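Side-chain contacts in geranyltranstransferase (Stenotrophomonas maltophilia, PDB 7LBJ), which probably joins isoprenoid diphosphates head to tail with magnesium, making farnesyl diphosphate or a longer prenyl diphosphate: residues L30-P33 against A34-P37; Q148-A151 against H152-A156. All blocks are in the same frame, centred on the assembly; numbering follows the deposited sequence. Where two conformers were deposited one is given.

Contact 1. Residues L30-P33 against A34-P37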
ATOM      1  N   LEU A  30      -4.113 -15.502  -0.247  1.00 21.96           N
ATOM      2  CA  LEU A  30      -4.008 -14.902  -1.567  1.00 21.27           C
ATOM      3  C   LEU A  30      -5.093 -15.423  -2.507  1.00 23.28           C
ATOM      4  O   LEU A  30      -5.515 -16.579  -2.402  1.00 23.71           O
ATOM      5  CB  LEU A  30      -2.633 -15.201  -2.165  1.00 18.20           C
ATOM      6  CG  LEU A  30      -1.484 -14.508  -1.450  1.00 17.79           C
ATOM      7  CD1 LEU A  30      -0.202 -15.136  -1.934  1.00 20.75           C
ATOM      8  CD2 LEU A  30      -1.498 -13.011  -1.749  1.00 19.14           C
ATOM      9  N   PRO A  31      -5.539 -14.591  -3.458  1.00 22.48           N
ATOM     10  CA  PRO A  31      -6.560 -15.037  -4.415  1.00 26.97           C
ATOM     11  C   PRO A  31      -6.082 -16.219  -5.243  1.00 30.12           C
ATOM     12  O   PRO A  31      -4.888 -16.389  -5.496  1.00 23.92           O
ATOM     13  CB  PRO A  31      -6.786 -13.808  -5.302  1.00 29.13           C
ATOM     14  CG  PRO A  31      -6.181 -12.647  -4.553  1.00 30.92           C
ATOM     15  CD  PRO A  31      -5.071 -13.220  -3.733  1.00 26.69           C
ATOM     16  N   SER A  32      -7.040 -17.031  -5.680  1.00 27.97           N
ATOM     17  CA  SER A  32      -6.720 -18.227  -6.440  1.00 27.55           C
ATOM     18  C   SER A  32      -6.229 -17.860  -7.835  1.00 28.34           C
ATOM     19  O   SER A  32      -6.735 -16.919  -8.446  1.00 30.49           O
ATOM     20  CB  SER A  32      -7.946 -19.137  -6.567  1.00 38.15           C
ATOM     21  OG  SER A  32      -7.845 -19.948  -7.734  1.00 36.46           O
ATOM     22  N   PRO A  33      -5.270 -18.610  -8.380  1.00 28.54           N
ATOM     23  CA  PRO A  33      -4.844 -18.366  -9.765  1.00 31.02           C
ATOM     24  C   PRO A  33      -5.922 -18.662 -10.791  1.00 35.50           C
ATOM     25  O   PRO A  33      -5.775 -18.258 -11.952  1.00 36.64           O
ATOM     26  CB  PRO A  33      -3.645 -19.308  -9.924  1.00 31.32           C
ATOM     27  CG  PRO A  33      -3.941 -20.427  -8.961  1.00 37.04           C
ATOM     28  CD  PRO A  33      -4.593 -19.771  -7.781  1.00 32.27           C
ATOM     29  N   ALA A  34      -7.002 -19.344 -10.411  1.00 36.64           N
ATOM     30  CA  ALA A  34      -8.075 -19.607 -11.357  1.00 41.62           C
ATOM     31  C   ALA A  34      -9.116 -18.495 -11.411  1.00 43.02           C
ATOM     32  O   ALA A  34      -9.860 -18.421 -12.394  1.00 44.45           O
ATOM     33  CB  ALA A  34      -8.757 -20.938 -11.031  1.00 44.42           C
ATOM     34  N   GLU A  35      -9.193 -17.638 -10.393  1.00 41.21           N
ATOM     35  CA  GLU A  35     -10.082 -16.482 -10.436  1.00 41.45           C
ATOM     36  C   GLU A  35      -9.468 -15.392 -11.313  1.00 40.18           C
ATOM     37  O   GLU A  35      -8.285 -15.063 -11.169  1.00 33.34           O
ATOM     38  CB  GLU A  35     -10.337 -15.935  -9.026  1.00 41.13           C
ATOM     39  CG  GLU A  35     -10.474 -16.991  -7.905  1.00 49.16           C
ATOM     40  CD  GLU A  35     -10.652 -16.366  -6.502  1.00 55.80           C
ATOM     41  OE1 GLU A  35     -11.390 -15.360  -6.409  1.00 69.89           O
ATOM     42  OE2 GLU A  35     -10.052 -16.862  -5.500  1.00 43.07           O
ATOM     43  N   ALA A  36     -10.261 -14.841 -12.231  1.00 39.40           N
ATOM     44  CA  ALA A  36      -9.803 -13.684 -12.997  1.00 36.82           C
ATOM     45  C   ALA A  36      -9.696 -12.471 -12.074  1.00 34.39           C
ATOM     46  O   ALA A  36     -10.494 -12.335 -11.139  1.00 37.90           O
ATOM     47  CB  ALA A  36     -10.756 -13.380 -14.162  1.00 40.77           C
ATOM     48  N   PRO A  37      -8.687 -11.586 -12.276  1.00 30.02           N
ATOM     49  CA  PRO A  37      -7.657 -11.690 -13.317  1.00 29.66           C
ATOM     50  C   PRO A  37      -6.593 -12.731 -12.951  1.00 29.24           C
ATOM     51  O   PRO A  37      -5.890 -12.586 -11.947  1.00 23.93           O
ATOM     52  CB  PRO A  37      -7.071 -10.279 -13.367  1.00 27.07           C
ATOM     53  CG  PRO A  37      -7.231  -9.779 -11.965  1.00 24.42           C
ATOM     54  CD  PRO A  37      -8.555 -10.343 -11.502  1.00 27.38           C
TER
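Ser32 and Glu35 grip each other through side chain and backbone alike, and Ala34 is held between them. The Ser32 hydroxyl, swung away from its own backbone N (chi1 154°), reaches forward along the chain and accepts the N-H of Ala34, OG to N 2.9 Å. The methyl CB of Ala34 rests alongside the same OG. From the other end the carboxylate of Glu35 folds back: CG stands beside the backbone N, anti to the carbonyl carbon (chi1 -38°), and the extended chain beyond it carries OE2 to Ser32 N at 3.0 Å. The bond is nearly straight (162°), yet the N-H meets OE2 from above the carboxylate plane. On the way, Glu35 CG lies over Ser32 CB at 3.6 Å. Glu35 N closes the ring by bonding Ser32 O at 3.2 Å. Helix 38-46 backs the turn: Pro33 packs on Gln42 and Arg45, Gln38 NE2 bonds Ala34 O, and His41 ND1 bonds Glu35 O. This is an ST turn, Ser32 OG to Ala34 N, set within the type I beta turn Ser32-Glu35, with Glu35 OE2 returning to Ser32 N, in the loop joining helices 11-29 and 38-46.

Contact 2. Residues Q148-A151 against H152-A156; sequences QTLA and HASGA
Gln148 O receives the N-H of His152 one helical turn on, O to N 3.0 Å, and CB of His152 lies close to the same oxygen, at 3.4 Å. The side chain of Gln148 turns away from this pair toward the second subunit, where it packs on Ala134 and NE2 makes a weak hydrogen bond to Asp135 of that subunit. Thr149 O takes the N-H of Ala153 and also a water, which donates to it at 2.8 Å. That water lies in the plane of the His152 ring, at its edge, and makes a weak hydrogen bond to ND1 in one of two ring conformers, a doubtful link. The hydroxyl of Thr149 is used elsewhere, by Ala145 O and Arg196 NE. At Leu150 the carbonyl is claimed by a side chain: Ser154 OG donates to Leu150 O at 2.7 Å, whereas Ser154 N reaches that oxygen only weakly, with a bent angle of 121°. OG can do this because it stands beside its own backbone N (chi1 -58°), which turns it back along the helix. Leu150 CD1 touches the same hydroxyl at 3.7 Å, while the leucine side chain packs among helices 75-92, 115-134 and 176-201. Ala151 O accepts two N-H groups from one face of its carbonyl plane: Ser154 N comes from high above the plane, and Gly155 N, at 3.2 Å, from closer to it. Ala151 CB faces Phe130 and, in the second subunit, Gly131. As the helix runs out at Gly155, bonding thus passes from the regular i+4 pattern to a shared acceptor, and the buried serine hydroxyl, beside Leu150 and Ile84 and near Thr127 of the second subunit, has its donor satisfied by the backbone of its own helix.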
ATOM      1  N   GLN A 148      -0.530   1.272  12.106  1.00 12.14           N
ATOM      2  CA  GLN A 148       0.343   2.436  12.202  1.00 13.55           C
ATOM      3  C   GLN A 148       1.803   2.019  12.106  1.00 15.25           C
ATOM      4  O   GLN A 148       2.618   2.678  11.434  1.00 12.79           O
ATOM      5  CB  GLN A 148       0.111   3.163  13.526  1.00 16.94           C
ATOM      6  CG  GLN A 148      -1.260   3.783  13.708  1.00 17.76           C
ATOM      7  CD  GLN A 148      -1.450   4.310  15.117  1.00 25.66           C
ATOM      8  OE1 GLN A 148      -1.232   3.593  16.091  1.00 23.81           O
ATOM      9  NE2 GLN A 148      -1.833   5.559  15.232  1.00 28.16           N
ATOM     10  N   THR A 149       2.160   0.944  12.811  1.00 12.86           N
ATOM     11  CA  THR A 149       3.552   0.489  12.808  1.00 14.15           C
ATOM     12  C   THR A 149       3.992   0.126  11.399  1.00 13.24           C
ATOM     13  O   THR A 149       5.068   0.539  10.939  1.00 12.73           O
ATOM     14  CB  THR A 149       3.703  -0.718  13.755  1.00 14.07           C
ATOM     15  OG1 THR A 149       3.464  -0.291  15.101  1.00 16.59           O
ATOM     16  CG2 THR A 149       5.111  -1.339  13.674  1.00 12.96           C
ATOM     17  N   LEU A 150       3.166  -0.664  10.695  1.00 12.62           N
ATOM     18  CA  LEU A 150       3.562  -1.152   9.376  1.00 12.84           C
ATOM     19  C   LEU A 150       3.628  -0.014   8.367  1.00 12.82           C
ATOM     20  O   LEU A 150       4.549   0.035   7.538  1.00 10.96           O
ATOM     21  CB  LEU A 150       2.578  -2.227   8.898  1.00 11.29           C
ATOM     22  CG  LEU A 150       3.005  -2.927   7.608  1.00 12.77           C
ATOM     23  CD1 LEU A 150       4.296  -3.743   7.836  1.00 13.76           C
ATOM     24  CD2 LEU A 150       1.860  -3.849   7.153  1.00 16.56           C
ATOM     25  N   ALA A 151       2.666   0.913   8.419  1.00 11.45           N
ATOM     26  CA  ALA A 151       2.688   2.035   7.482  1.00 11.59           C
ATOM     27  C   ALA A 151       3.917   2.903   7.701  1.00 13.15           C
ATOM     28  O   ALA A 151       4.590   3.310   6.741  1.00 13.55           O
ATOM     29  CB  ALA A 151       1.426   2.880   7.625  1.00 10.92           C
ATOM     30  N   HIS A 152       4.221   3.225   8.960  1.00 13.90           N
ATOM     31  CA  HIS A 152       5.386   4.070   9.225  0.59 14.22           C
ATOM     32  C   HIS A 152       6.665   3.414   8.728  1.00 13.68           C
ATOM     33  O   HIS A 152       7.548   4.087   8.168  1.00 13.34           O
ATOM     34  CB  HIS A 152       5.521   4.387  10.715  0.59 16.10           C
ATOM     35  CG  HIS A 152       6.671   5.301  11.021  0.59 17.69           C
ATOM     36  ND1 HIS A 152       7.801   4.885  11.691  0.59 26.33           N
ATOM     37  CD2 HIS A 152       6.871   6.609  10.727  0.59 22.55           C
ATOM     38  CE1 HIS A 152       8.644   5.896  11.802  0.59 20.15           C
ATOM     39  NE2 HIS A 152       8.104   6.954  11.226  0.59 22.73           N
ATOM     40  N   ALA A 153       6.788   2.104   8.919  1.00 11.85           N
ATOM     41  CA  ALA A 153       8.001   1.401   8.545  1.00 13.08           C
ATOM     42  C   ALA A 153       8.107   1.128   7.048  1.00 12.02           C
ATOM     43  O   ALA A 153       9.212   0.858   6.561  1.00 13.42           O
ATOM     44  CB  ALA A 153       8.084   0.082   9.319  1.00 12.86           C
ATOM     45  N   SER A 154       7.002   1.175   6.315  1.00 11.10           N
ATOM     46  CA  SER A 154       7.007   0.750   4.923  1.00 11.81           C
ATOM     47  C   SER A 154       7.061   1.890   3.925  1.00 12.56           C
ATOM     48  O   SER A 154       7.426   1.652   2.774  1.00 10.39           O
ATOM     49  CB  SER A 154       5.766  -0.084   4.632  1.00 11.89           C
ATOM     50  OG  SER A 154       5.725  -1.205   5.490  1.00 11.34           O
ATOM     51  N   GLY A 155       6.701   3.103   4.315  1.00 12.01           N
ATOM     52  CA  GLY A 155       6.556   4.195   3.366  1.00 12.20           C
ATOM     53  C   GLY A 155       7.799   5.050   3.229  1.00 13.31           C
ATOM     54  O   GLY A 155       8.928   4.589   3.436  1.00 13.39           O
ATOM     55  N   ALA A 156       7.583   6.332   2.871  1.00 12.94           N
ATOM     56  CA  ALA A 156       8.708   7.227   2.623  1.00 13.60           C
ATOM     57  C   ALA A 156       9.573   7.438   3.859  1.00 17.42           C
ATOM     58  O   ALA A 156      10.743   7.821   3.719  1.00 17.85           O
ATOM     59  CB  ALA A 156       8.212   8.583   2.118  1.00 14.42           C
TER
HETATM   60  O   HOH W   1       6.985   1.669  12.652  1.00 22.46           O

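Following the chain from the N terminus, contact 1 comes first and is complete well before contact 2 begins; the two neither nest nor cross. Residues 30-37 close a short loop that turns the chain from helix 11-29 into helix 38-46, at the surface. Residues 148-156 instead close the C-terminal end of helix 140-154, in the interior, from which the chain passes on to helix 159-168. The centres of contacts 1 and 2 lie about 28 Å apart, and the two do not touch. Both nevertheless come near the second subunit: Pro37 packs on its Gly161, and Ala156 on its Met44, so contact 1 meets helix 159-168 of the second subunit and contact 2 its helix 38-46.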